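Local atomic coordinates of lipase (Photobacterium sp. M37, PDB entry 2ORY), a protein that hydrolyses triacylglycerols to release fatty acids, as a cold-adapted class 3 lipase of the alpha/beta-hydrolase superfamily. Residues Phe105-Met110 with Ala276-Lys281; Val54-Ala59 with Leu139-His144; Lys251-Ser256 with Ile302-Gln307; Asp226-Ile231 with Lys284-Glu289. One frame throughout, in Å; residues are numbered along the deposited sequence.

Contact 1: residues Phe105-Met110 with Ala276-Lys281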
loop_
_atom_site.group_PDB
_atom_site.type_symbol
_atom_site.label_atom_id
_atom_site.label_comp_id
_atom_site.label_asym_id
_atom_site.label_seq_id
_atom_site.Cartn_x
_atom_site.Cartn_y
_atom_site.Cartn_z
ATOM N N PHE A 105 -5.409 -17.277 -0.338
ATOM C CA PHE A 105 -4.879 -18.566 -0.777
ATOM C C PHE A 105 -3.569 -18.398 -1.521
ATOM O O PHE A 105 -2.687 -19.243 -1.442
ATOM C CB PHE A 105 -5.830 -19.244 -1.764
ATOM C CG PHE A 105 -6.876 -20.099 -1.137
ATOM C CD1 PHE A 105 -7.963 -19.534 -0.486
ATOM C CD2 PHE A 105 -6.804 -21.482 -1.254
ATOM C CE1 PHE A 105 -8.965 -20.333 0.033
ATOM C CE2 PHE A 105 -7.800 -22.291 -0.738
ATOM C CZ PHE A 105 -8.886 -21.717 -0.093
ATOM N N MET A 106 -3.481 -17.300 -2.259
ATOM C CA MET A 106 -2.344 -16.990 -3.119
ATOM C C MET A 106 -0.968 -16.730 -2.528
ATOM O O MET A 106 -0.064 -16.312 -3.251
ATOM C CB MET A 106 -2.714 -15.823 -4.034
ATOM C CG MET A 106 -2.752 -16.182 -5.508
ATOM S SD MET A 106 -4.373 -15.966 -6.280
ATOM C CE MET A 106 -4.537 -14.282 -6.243
ATOM N N VAL A 107 -0.783 -16.954 -1.235
ATOM C CA VAL A 107 0.539 -16.743 -0.674
ATOM C C VAL A 107 1.228 -18.080 -0.484
ATOM O O VAL A 107 2.412 -18.125 -0.158
ATOM C CB VAL A 107 0.511 -15.971 0.680
ATOM C CG1 VAL A 107 0.109 -14.512 0.436
ATOM C CG2 VAL A 107 -0.445 -16.650 1.677
ATOM N N SER A 108 0.501 -19.175 -0.700
ATOM C CA SER A 108 1.106 -20.497 -0.544
ATOM C C SER A 108 1.942 -20.885 -1.762
ATOM O O SER A 108 2.800 -21.759 -1.675
ATOM C CB SER A 108 0.038 -21.561 -0.264
ATOM O OG SER A 108 -1.051 -21.453 -1.163
ATOM N N ALA A 109 1.696 -20.224 -2.888
ATOM C CA ALA A 109 2.445 -20.474 -4.116
ATOM C C ALA A 109 3.254 -19.208 -4.398
ATOM O O ALA A 109 2.801 -18.107 -4.091
ATOM C CB ALA A 109 1.479 -20.769 -5.287
ATOM N N MET A 110 4.445 -19.350 -4.975
ATOM C CA MET A 110 5.282 -18.178 -5.253
ATOM C C MET A 110 5.886 -18.168 -6.647
ATOM O O MET A 110 6.018 -19.215 -7.291
ATOM C CB MET A 110 6.417 -18.082 -4.218
ATOM C CG MET A 110 5.938 -18.047 -2.777
ATOM S SD MET A 110 7.262 -17.911 -1.558
ATOM C CE MET A 110 7.455 -16.076 -1.459
ATOM N N ALA A 276 0.694 -22.523 8.955
ATOM C CA ALA A 276 0.871 -23.790 8.258
ATOM C C ALA A 276 1.131 -23.633 6.744
ATOM O O ALA A 276 2.036 -24.265 6.192
ATOM C CB ALA A 276 -0.357 -24.661 8.475
ATOM N N GLU A 277 0.350 -22.797 6.066
ATOM C CA GLU A 277 0.532 -22.649 4.623
ATOM C C GLU A 277 1.731 -21.825 4.152
ATOM O O GLU A 277 2.119 -21.932 2.992
ATOM C CB GLU A 277 -0.753 -22.120 3.971
ATOM C CG GLU A 277 -2.003 -23.004 4.217
ATOM C CD GLU A 277 -1.934 -24.406 3.577
ATOM O OE1 GLU A 277 -1.533 -24.522 2.392
ATOM O OE2 GLU A 277 -2.308 -25.396 4.258
ATOM N N THR A 278 2.331 -21.016 5.026
ATOM C CA THR A 278 3.492 -20.221 4.631
ATOM C C THR A 278 4.778 -20.700 5.317
ATOM O O THR A 278 5.835 -20.080 5.215
ATOM C CB THR A 278 3.270 -18.743 4.929
ATOM O OG1 THR A 278 2.932 -18.573 6.312
ATOM C CG2 THR A 278 2.135 -18.211 4.064
ATOM N N LYS A 279 4.675 -21.821 6.016
ATOM C CA LYS A 279 5.817 -22.422 6.687
ATOM C C LYS A 279 6.871 -22.828 5.653
ATOM O O LYS A 279 6.576 -23.544 4.698
ATOM C CB LYS A 279 5.359 -23.665 7.456
ATOM C CG LYS A 279 6.444 -24.355 8.265
ATOM C CD LYS A 279 5.842 -25.386 9.236
ATOM C CE LYS A 279 6.914 -25.983 10.157
ATOM N NZ LYS A 279 6.349 -26.920 11.177
ATOM N N GLY A 280 8.103 -22.376 5.855
ATOM C CA GLY A 280 9.169 -22.713 4.931
ATOM C C GLY A 280 9.281 -21.770 3.751
ATOM O O GLY A 280 10.199 -21.902 2.949
ATOM N N LYS A 281 8.355 -20.823 3.636
ATOM C CA LYS A 281 8.374 -19.865 2.527
ATOM C C LYS A 281 9.393 -18.744 2.741
ATOM O O LYS A 281 9.762 -18.042 1.800
ATOM C CB LYS A 281 6.990 -19.240 2.344
ATOM C CG LYS A 281 6.151 -19.847 1.245
ATOM C CD LYS A 281 5.781 -21.264 1.548
ATOM C CE LYS A 281 4.796 -21.761 0.519
ATOM N NZ LYS A 281 4.413 -23.165 0.788
#

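Contact 2: residues Val54-Ala59 with Leu139-His144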
loop_
_atom_site.group_PDB
_atom_site.type_symbol
_atom_site.label_atom_id
_atom_site.label_comp_id
_atom_site.label_asym_id
_atom_site.label_seq_id
_atom_site.Cartn_x
_atom_site.Cartn_y
_atom_site.Cartn_z
ATOM N N VAL A 54 -3.704 15.754 -11.025
ATOM C CA VAL A 54 -3.800 14.324 -11.291
ATOM C C VAL A 54 -3.507 14.232 -12.781
ATOM O O VAL A 54 -4.257 14.765 -13.581
ATOM C CB VAL A 54 -5.223 13.792 -10.997
ATOM C CG1 VAL A 54 -5.315 12.303 -11.355
ATOM C CG2 VAL A 54 -5.561 14.012 -9.524
ATOM N N VAL A 55 -2.401 13.587 -13.141
ATOM C CA VAL A 55 -1.998 13.462 -14.536
ATOM C C VAL A 55 -2.134 12.050 -15.124
ATOM O O VAL A 55 -1.916 11.842 -16.318
ATOM C CB VAL A 55 -0.550 13.967 -14.715
ATOM C CG1 VAL A 55 -0.502 15.483 -14.455
ATOM C CG2 VAL A 55 0.381 13.259 -13.739
ATOM N N TRP A 56 -2.474 11.070 -14.294
ATOM C CA TRP A 56 -2.686 9.719 -14.807
ATOM C C TRP A 56 -3.615 8.995 -13.862
ATOM O O TRP A 56 -3.353 8.914 -12.662
ATOM C CB TRP A 56 -1.391 8.930 -14.918
ATOM C CG TRP A 56 -1.625 7.601 -15.587
ATOM C CD1 TRP A 56 -1.507 7.329 -16.915
ATOM C CD2 TRP A 56 -1.967 6.357 -14.953
ATOM N NE1 TRP A 56 -1.732 5.997 -17.153
ATOM C CE2 TRP A 56 -2.018 5.376 -15.969
ATOM C CE3 TRP A 56 -2.231 5.979 -13.628
ATOM C CZ2 TRP A 56 -2.320 4.030 -15.703
ATOM C CZ3 TRP A 56 -2.535 4.630 -13.359
ATOM C CH2 TRP A 56 -2.575 3.677 -14.397
ATOM N N GLY A 57 -4.701 8.463 -14.410
ATOM C CA GLY A 57 -5.672 7.774 -13.585
ATOM C C GLY A 57 -6.652 8.781 -13.010
ATOM O O GLY A 57 -6.667 9.940 -13.431
ATOM N N PRO A 58 -7.487 8.368 -12.045
ATOM C CA PRO A 58 -7.464 6.990 -11.529
ATOM C C PRO A 58 -7.832 5.846 -12.490
ATOM O O PRO A 58 -8.823 5.919 -13.223
ATOM C CB PRO A 58 -8.404 7.054 -10.322
ATOM C CG PRO A 58 -9.374 8.137 -10.683
ATOM C CD PRO A 58 -8.498 9.186 -11.349
ATOM N N ALA A 59 -6.991 4.814 -12.501
ATOM C CA ALA A 59 -7.226 3.608 -13.287
ATOM C C ALA A 59 -7.728 2.609 -12.237
ATOM O O ALA A 59 -7.031 2.306 -11.256
ATOM C CB ALA A 59 -5.937 3.106 -13.902
ATOM N N LEU A 139 -3.123 -1.848 -16.155
ATOM C CA LEU A 139 -4.197 -0.869 -16.029
ATOM C C LEU A 139 -4.050 0.269 -17.028
ATOM O O LEU A 139 -2.940 0.663 -17.373
ATOM C CB LEU A 139 -4.222 -0.269 -14.625
ATOM C CG LEU A 139 -4.843 -0.990 -13.422
ATOM C CD1 LEU A 139 -4.493 -0.190 -12.165
ATOM C CD2 LEU A 139 -6.378 -1.119 -13.584
ATOM N N LYS A 140 -5.183 0.797 -17.481
ATOM C CA LYS A 140 -5.210 1.922 -18.410
ATOM C C LYS A 140 -6.404 2.790 -18.044
ATOM O O LYS A 140 -7.528 2.295 -17.924
ATOM C CB LYS A 140 -5.346 1.458 -19.867
ATOM C CG LYS A 140 -4.109 0.741 -20.422
ATOM C CD LYS A 140 -4.238 0.402 -21.922
ATOM C CE LYS A 140 -2.960 -0.272 -22.456
ATOM N NZ LYS A 140 -2.989 -0.548 -23.936
ATOM N N PRO A 141 -6.179 4.099 -17.853
ATOM C CA PRO A 141 -7.300 4.967 -17.501
ATOM C C PRO A 141 -8.283 4.919 -18.667
ATOM O O PRO A 141 -7.885 4.712 -19.814
ATOM C CB PRO A 141 -6.641 6.337 -17.357
ATOM C CG PRO A 141 -5.206 6.019 -17.060
ATOM C CD PRO A 141 -4.937 4.876 -17.985
ATOM N N LYS A 142 -9.561 5.094 -18.379
ATOM C CA LYS A 142 -10.563 5.062 -19.439
ATOM C C LYS A 142 -10.710 6.444 -20.075
ATOM O O LYS A 142 -10.007 7.379 -19.709
ATOM C CB LYS A 142 -11.914 4.595 -18.871
ATOM C CG LYS A 142 -11.864 3.199 -18.257
ATOM C CD LYS A 142 -13.187 2.812 -17.635
ATOM C CE LYS A 142 -13.018 1.599 -16.736
ATOM N NZ LYS A 142 -12.277 0.513 -17.441
ATOM N N SER A 143 -11.627 6.558 -21.030
ATOM C CA SER A 143 -11.889 7.818 -21.713
ATOM C C SER A 143 -12.247 8.939 -20.743
ATOM O O SER A 143 -12.951 8.721 -19.757
ATOM C CB SER A 143 -13.040 7.628 -22.715
ATOM O OG SER A 143 -13.452 8.859 -23.295
ATOM N N HIS A 144 -11.743 10.136 -21.039
ATOM C CA HIS A 144 -12.006 11.349 -20.256
ATOM C C HIS A 144 -11.288 11.385 -18.931
ATOM O O HIS A 144 -11.480 12.305 -18.132
ATOM C CB HIS A 144 -13.508 11.514 -20.027
ATOM C CG HIS A 144 -14.303 11.565 -21.296
ATOM N ND1 HIS A 144 -15.673 11.415 -21.321
ATOM C CD2 HIS A 144 -13.918 11.732 -22.583
ATOM C CE1 HIS A 144 -16.097 11.483 -22.571
ATOM N NE2 HIS A 144 -15.052 11.676 -23.356
HETATM O O HOH W 1 -10.232 5.257 -15.484
#

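Contact 3: residues Lys251-Ser256 with Ile302-Gln307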
loop_
_atom_site.group_PDB
_atom_site.type_symbol
_atom_site.label_atom_id
_atom_site.label_comp_id
_atom_site.label_asym_id
_atom_site.label_seq_id
_atom_site.Cartn_x
_atom_site.Cartn_y
_atom_site.Cartn_z
ATOM N N LYS A 251 -1.975 -13.712 17.832
ATOM C CA LYS A 251 -2.933 -14.095 18.879
ATOM C C LYS A 251 -2.944 -13.198 20.132
ATOM O O LYS A 251 -3.991 -12.997 20.752
ATOM C CB LYS A 251 -2.663 -15.523 19.335
ATOM C CG LYS A 251 -1.374 -15.642 20.113
ATOM C CD LYS A 251 -1.218 -17.015 20.710
ATOM C CE LYS A 251 0.100 -17.132 21.462
ATOM N NZ LYS A 251 0.294 -18.515 21.971
ATOM N N SER A 252 -1.785 -12.662 20.509
ATOM C CA SER A 252 -1.698 -11.840 21.716
ATOM C C SER A 252 -1.203 -10.421 21.510
ATOM O O SER A 252 -0.730 -9.774 22.446
ATOM C CB SER A 252 -0.808 -12.538 22.730
ATOM O OG SER A 252 0.445 -12.821 22.134
ATOM N N ILE A 253 -1.335 -9.932 20.285
ATOM C CA ILE A 253 -0.909 -8.585 19.944
ATOM C C ILE A 253 -1.624 -7.525 20.778
ATOM O O ILE A 253 -1.049 -6.479 21.060
ATOM C CB ILE A 253 -1.166 -8.274 18.434
ATOM C CG1 ILE A 253 -0.676 -6.866 18.103
ATOM C CG2 ILE A 253 -2.668 -8.368 18.107
ATOM C CD1 ILE A 253 0.820 -6.724 18.125
ATOM N N TYR A 254 -2.868 -7.788 21.172
ATOM C CA TYR A 254 -3.637 -6.814 21.951
ATOM C C TYR A 254 -3.845 -7.224 23.397
ATOM O O TYR A 254 -4.872 -6.917 24.006
ATOM C CB TYR A 254 -5.002 -6.558 21.305
ATOM C CG TYR A 254 -4.929 -6.109 19.860
ATOM C CD1 TYR A 254 -4.052 -5.097 19.455
ATOM C CD2 TYR A 254 -5.728 -6.710 18.895
ATOM C CE1 TYR A 254 -3.977 -4.707 18.107
ATOM C CE2 TYR A 254 -5.666 -6.330 17.561
ATOM C CZ TYR A 254 -4.792 -5.339 17.166
ATOM O OH TYR A 254 -4.724 -5.029 15.828
ATOM N N ILE A 255 -2.862 -7.922 23.945
ATOM C CA ILE A 255 -2.941 -8.367 25.317
ATOM C C ILE A 255 -1.837 -7.669 26.081
ATOM O O ILE A 255 -0.664 -8.025 25.956
ATOM C CB ILE A 255 -2.748 -9.894 25.429
ATOM C CG1 ILE A 255 -3.890 -10.621 24.720
ATOM C CG2 ILE A 255 -2.703 -10.314 26.899
ATOM C CD1 ILE A 255 -3.729 -12.128 24.696
ATOM N N SER A 256 -2.213 -6.656 26.850
ATOM C CA SER A 256 -1.249 -5.918 27.650
ATOM C C SER A 256 -1.639 -6.003 29.121
ATOM O O SER A 256 -2.218 -6.993 29.576
ATOM C CB SER A 256 -1.208 -4.450 27.215
ATOM O OG SER A 256 -2.431 -3.799 27.508
ATOM N N ILE A 302 -13.251 -3.614 22.219
ATOM C CA ILE A 302 -12.897 -4.904 22.802
ATOM C C ILE A 302 -12.937 -6.111 21.891
ATOM O O ILE A 302 -12.630 -7.216 22.336
ATOM C CB ILE A 302 -13.775 -5.231 24.026
ATOM C CG1 ILE A 302 -15.214 -5.480 23.556
ATOM C CG2 ILE A 302 -13.723 -4.085 25.030
ATOM C CD1 ILE A 302 -16.160 -5.947 24.631
ATOM N N GLU A 303 -13.337 -5.925 20.637
ATOM C CA GLU A 303 -13.352 -7.050 19.704
ATOM C C GLU A 303 -12.104 -6.991 18.834
ATOM O O GLU A 303 -11.816 -5.965 18.217
ATOM C CB GLU A 303 -14.596 -7.023 18.811
ATOM C CG GLU A 303 -15.887 -7.115 19.585
ATOM C CD GLU A 303 -17.091 -6.997 18.694
ATOM O OE1 GLU A 303 -17.366 -7.972 17.955
ATOM O OE2 GLU A 303 -17.758 -5.931 18.729
ATOM N N TYR A 304 -11.369 -8.096 18.806
ATOM C CA TYR A 304 -10.145 -8.229 18.011
ATOM C C TYR A 304 -10.257 -7.593 16.606
ATOM O O TYR A 304 -9.495 -6.690 16.258
ATOM C CB TYR A 304 -9.802 -9.723 17.891
ATOM C CG TYR A 304 -8.413 -10.024 17.368
ATOM C CD1 TYR A 304 -7.291 -9.955 18.204
ATOM C CD2 TYR A 304 -8.215 -10.358 16.035
ATOM C CE1 TYR A 304 -5.992 -10.219 17.708
ATOM C CE2 TYR A 304 -6.937 -10.610 15.531
ATOM C CZ TYR A 304 -5.832 -10.542 16.368
ATOM O OH TYR A 304 -4.587 -10.789 15.838
ATOM N N LEU A 305 -11.214 -8.045 15.802
ATOM C CA LEU A 305 -11.366 -7.502 14.448
ATOM C C LEU A 305 -11.619 -5.994 14.407
ATOM O O LEU A 305 -11.178 -5.314 13.480
ATOM C CB LEU A 305 -12.491 -8.234 13.717
ATOM C CG LEU A 305 -12.207 -9.714 13.460
ATOM C CD1 LEU A 305 -13.362 -10.352 12.766
ATOM C CD2 LEU A 305 -10.975 -9.861 12.617
ATOM N N VAL A 306 -12.340 -5.473 15.400
ATOM C CA VAL A 306 -12.630 -4.052 15.448
ATOM C C VAL A 306 -11.345 -3.299 15.822
ATOM O O VAL A 306 -10.985 -2.297 15.194
ATOM C CB VAL A 306 -13.785 -3.760 16.474
ATOM C CG1 VAL A 306 -14.128 -2.275 16.481
ATOM C CG2 VAL A 306 -15.039 -4.576 16.108
ATOM N N GLN A 307 -10.645 -3.800 16.837
ATOM C CA GLN A 307 -9.384 -3.206 17.289
ATOM C C GLN A 307 -8.365 -3.232 16.134
ATOM O O GLN A 307 -7.582 -2.302 15.946
ATOM C CB GLN A 307 -8.833 -4.027 18.462
ATOM C CG GLN A 307 -7.518 -3.527 19.026
ATOM C CD GLN A 307 -7.686 -2.275 19.860
ATOM O OE1 GLN A 307 -6.980 -1.287 19.672
ATOM N NE2 GLN A 307 -8.634 -2.313 20.794
#

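Contact 4: residues Asp226-Ile231 with Lys284-Glu289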
loop_
_atom_site.group_PDB
_atom_site.type_symbol
_atom_site.label_atom_id
_atom_site.label_comp_id
_atom_site.label_asym_id
_atom_site.label_seq_id
_atom_site.Cartn_x
_atom_site.Cartn_y
_atom_site.Cartn_z
ATOM N N ASP A 226 18.035 3.842 1.537
ATOM C CA ASP A 226 17.395 4.988 2.181
ATOM C C ASP A 226 16.198 5.520 1.418
ATOM O O ASP A 226 15.372 6.224 1.994
ATOM C CB ASP A 226 18.383 6.138 2.380
ATOM C CG ASP A 226 19.395 5.855 3.466
ATOM O OD1 ASP A 226 18.990 5.438 4.575
ATOM O OD2 ASP A 226 20.599 6.056 3.202
ATOM N N GLN A 227 16.102 5.189 0.136
ATOM C CA GLN A 227 14.986 5.660 -0.672
ATOM C C GLN A 227 13.662 4.975 -0.330
ATOM O O GLN A 227 12.648 5.225 -0.982
ATOM C CB GLN A 227 15.310 5.509 -2.148
ATOM C CG GLN A 227 16.492 6.361 -2.550
ATOM C CD GLN A 227 16.205 7.844 -2.430
ATOM O OE1 GLN A 227 15.528 8.431 -3.282
ATOM N NE2 GLN A 227 16.708 8.460 -1.363
ATOM N N CYS A 228 13.677 4.097 0.672
ATOM C CA CYS A 228 12.438 3.472 1.139
ATOM C C CYS A 228 12.261 3.688 2.635
ATOM O O CYS A 228 13.146 3.366 3.440
ATOM C CB CYS A 228 12.374 1.955 0.858
ATOM S SG CYS A 228 10.910 1.114 1.655
ATOM N N THR A 229 11.114 4.248 3.001
ATOM C CA THR A 229 10.782 4.456 4.403
ATOM C C THR A 229 9.528 3.628 4.670
ATOM O O THR A 229 8.433 4.012 4.284
ATOM C CB THR A 229 10.491 5.942 4.707
ATOM O OG1 THR A 229 11.669 6.711 4.445
ATOM C CG2 THR A 229 10.073 6.130 6.182
ATOM N N ARG A 230 9.699 2.485 5.319
ATOM C CA ARG A 230 8.584 1.577 5.624
ATOM C C ARG A 230 7.932 1.984 6.940
ATOM O O ARG A 230 8.546 1.892 8.000
ATOM C CB ARG A 230 9.109 0.141 5.737
ATOM C CG ARG A 230 8.286 -0.907 5.012
ATOM C CD ARG A 230 7.750 -1.944 5.954
ATOM N NE ARG A 230 8.773 -2.547 6.797
ATOM C CZ ARG A 230 8.498 -3.236 7.901
ATOM N NH1 ARG A 230 7.232 -3.402 8.277
ATOM N NH2 ARG A 230 9.479 -3.740 8.639
ATOM N N ILE A 231 6.684 2.418 6.874
ATOM C CA ILE A 231 5.990 2.863 8.074
ATOM C C ILE A 231 4.919 1.876 8.519
ATOM O O ILE A 231 3.951 1.626 7.801
ATOM C CB ILE A 231 5.401 4.288 7.843
ATOM C CG1 ILE A 231 6.558 5.257 7.516
ATOM C CG2 ILE A 231 4.634 4.762 9.077
ATOM C CD1 ILE A 231 6.161 6.701 7.266
ATOM N N LYS A 284 9.497 -12.406 4.436
ATOM C CA LYS A 284 10.164 -11.408 5.272
ATOM C C LYS A 284 9.889 -9.974 4.837
ATOM O O LYS A 284 9.790 -9.668 3.649
ATOM C CB LYS A 284 11.678 -11.630 5.279
ATOM C CG LYS A 284 12.389 -10.724 6.281
ATOM C CD LYS A 284 13.860 -11.030 6.447
ATOM C CE LYS A 284 14.705 -10.312 5.415
ATOM N NZ LYS A 284 16.176 -10.362 5.750
ATOM N N GLN A 285 9.793 -9.099 5.824
ATOM C CA GLN A 285 9.507 -7.692 5.616
ATOM C C GLN A 285 10.714 -7.013 4.975
ATOM O O GLN A 285 11.849 -7.418 5.218
ATOM C CB GLN A 285 9.231 -7.081 6.987
ATOM C CG GLN A 285 8.099 -6.072 7.151
ATOM C CD GLN A 285 7.003 -6.109 6.098
ATOM O OE1 GLN A 285 7.233 -5.752 4.947
ATOM N NE2 GLN A 285 5.794 -6.511 6.503
ATOM N N ILE A 286 10.454 -6.006 4.137
ATOM C CA ILE A 286 11.501 -5.205 3.506
ATOM C C ILE A 286 11.814 -4.224 4.628
ATOM O O ILE A 286 10.928 -3.917 5.429
ATOM C CB ILE A 286 10.979 -4.406 2.275
ATOM C CG1 ILE A 286 9.711 -3.634 2.659
ATOM C CG2 ILE A 286 10.735 -5.341 1.098
ATOM C CD1 ILE A 286 9.124 -2.785 1.533
ATOM N N LYS A 287 13.045 -3.720 4.688
ATOM C CA LYS A 287 13.447 -2.822 5.778
ATOM C C LYS A 287 12.864 -3.398 7.072
ATOM O O LYS A 287 12.167 -2.726 7.825
ATOM C CB LYS A 287 12.932 -1.400 5.537
ATOM C CG LYS A 287 13.248 -0.830 4.144
ATOM C CD LYS A 287 14.751 -0.767 3.820
ATOM C CE LYS A 287 15.516 0.119 4.799
ATOM N NZ LYS A 287 15.135 1.551 4.696
ATOM N N ALA A 288 13.160 -4.665 7.315
ATOM C CA ALA A 288 12.663 -5.357 8.496
ATOM C C ALA A 288 13.169 -4.827 9.842
ATOM O O ALA A 288 12.565 -5.097 10.879
ATOM C CB ALA A 288 12.974 -6.846 8.383
ATOM N N GLU A 289 14.262 -4.075 9.842
ATOM C CA GLU A 289 14.790 -3.564 11.102
ATOM C C GLU A 289 14.228 -2.187 11.431
ATOM O O GLU A 289 14.508 -1.636 12.494
ATOM C CB GLU A 289 16.321 -3.474 11.064
ATOM C CG GLU A 289 17.040 -4.743 10.636
ATOM C CD GLU A 289 17.456 -4.704 9.171
ATOM O OE1 GLU A 289 18.362 -5.475 8.791
ATOM O OE2 GLU A 289 16.876 -3.907 8.399
HETATM O O HOH W 2 12.318 2.020 6.336
#

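Contact 1: residues Phe105-Met110 with Ala276-Lys281
K281 lies across the backbone of S108 and against the thioether of M110, and these three residues bury most of the surface here. The lysine chain bends at CG (chi2 66°) and is otherwise extended, which lays its methylenes along the opposite loop. CG meets M110 SD at 3.6 Å, an apolar contact that suits a flexible, polarisable methionine. Further out, K281 CE sits 3.0 Å from S108 O. K281 NZ, 3.3 Å from that same oxygen, is badly angled for a bond to it and instead makes a weak hydrogen bond of 3.4 Å to E277 O. The long aliphatic part of lysine thus does the packing while its amine turns back to a carbonyl of its own segment. S108 turns its OG back to F105 O at 2.8 Å, also the acceptor of S108 N, which tightens its own loop and leaves CB facing E277 O. Nearby, V107 CG2 meets T278 CG2 at 3.8 Å, the methyls of two beta-branched residues, beside W242; T278 OG1 bonds to M274 O. K281 N closes on T278 O, and G280 takes the positive phi (87°) of the third position: a type II beta turn that leads on from helix 265-278, beside the loop entering strand 110-112.

Contact 2: residues Val54-Ala59 with Leu139-His144
The indole of W56 carries the pyrrolidine of P141 on one face. P141 CG stands 3.6 Å from the centroid of the five-membered ring, 21° off its normal, in a CH-pi contact displaced toward the rim, and the two side chains cross at about a right angle. P141 CD continues the contact toward the NE1 and CZ2 side, 3.5 Å from W56 NE1. At the indole edge, in its plane, L139 O approaches CZ2 at 3.8 Å. The ring reaches this place because CG lies anti to the backbone N (chi1 -174°). Its N-H is spent on K150 O, and F155 meets the ring with its plane inclined by about 45°.

P141 CG lies 3.6 Å from G57 N; glycine suits position 57 because a CB there would collide with A59 N and with the carbonyl before it. A59 points its methyl at the other segment, where CB touches L139 CB at 3.9 Å, and L139 CD1 lies over A59 O. P58, introduced by a cis peptide, turns away toward helix 30-43 but offers its carbonyl: a water bridge runs from P58 O to water 1 (2.7 Å, the water donating), which in turn accepts from K142 N at 3.0 Å. W56 belongs to the classic beta bulge that V55 and W56 form opposite V75.

The chemistry is therefore mainly dispersion between the polarisable indole and the C-H groups of proline, of which CD, bonded to nitrogen, is probably slightly positive, with a single water supplying the polar link across the two backbones.

Contact 3: residues Lys251-Ser256 with Ile302-Gln307
The first turn of helix 304-319, which farther along carries H312 of a probable Ser-His-Asp triad, meets a type I beta turn (S252 to I255) through the side chains of Y304, Q307 and Y254. The ring of Y254 is gripped on both faces. Over the centre of one lies CG2 of its own neighbour I253; over the opposite face lies Q307 CG, 3.5 Å from the centroid and 4° off the normal, a CH-pi contact. Glutamine suits the place: its methylenes pad the ring while the bend at CG swings the amide to polar partners, NE2 to N298 O and OE1 to Q311. Y304 comes to the rim of Y254, CD1 to CD2 at 3.7 Å, while Y254 CE2 lies over a face of Y304, an oblique pair, neither stacked nor T-shaped, with planes at 57° and centroids 5.3 Å apart. Y304 gets there with CG anti to the backbone N (chi1 -167°). Its CE1 meets I253 CG2 at 3.8 Å, a beta-branch methyl that thus touches both tyrosines. Q307 N donates to O of N-cap E303 at 2.8 Å. Both phenols are tied to loop carbonyls: Y254 OH to L235 O, Y304 OH to L250 O.

Contact 4: residues Asp226-Ile231 with Lys284-Glu289
R230 and K287 exchange their polar groups across this contact, each side chain serving backbone carbonyls on the far side or beyond. R230 NH2 donates to K287 O at 3.0 Å with an N-H...O angle of 162°; the oxygen lies in the guanidinium plane, although the nitrogen stands 44° above the plane of the carbonyl. R230 NE adds a bond to I286 O at 2.9 Å, weak because it is bent to 125°. Arginine suits the place, since its several N-H groups can serve successive carbonyls of one chain.

K287 answers in the other direction. Every torsion of its side chain is turned the same way, which curls the chain back until NZ donates to C228 O at 3.0 Å. NZ also bonds to G225 O and, at 3.3 Å, to water 2, which accepts from R230 N at 2.8 Å as well. The amine is thus spread over three acceptors. K287 N donates to D221 OD1. Q285 is held by NE2 to P239 O, while its OE1 takes a weak bond from I286 N.

Beside these bonds, C228 SG packs on K287 CG at 3.9 Å and on the CD1 methyl of I286, both C228 and I286 resting on F220. The contact lies between helix 214-224 and strand 199-206: F220 and D221 of the helix flank it, while backbone bonds join Q227 and T229 to T203, and I231 to P205, of this outermost strand of the central sheet, and I231 also to A207 just beyond its end.

In the fold
Contact 2 comes first along the chain, on strand 52-63 at one margin of the mixed five-stranded sheet, and closes before contacts 3 and 4 open. Contact 4 borders strand 199-206 at the other margin; the centres of the two lie 29 Å apart on opposite sides of the chain's centre. Contacts 1, 3 and 4 interleave in sequence, with centres 22 to 25 Å apart. Segment 276-281 of contact 1 leads almost directly into 284-289 of contact 4. Contact 1 ties the C-terminal part back to the loop after helix 97-102, whereas contacts 3 and 4 join parts of the C-terminal region to one another; contact 3 alone includes helix 304-319, on which H312 of a probable triad lies.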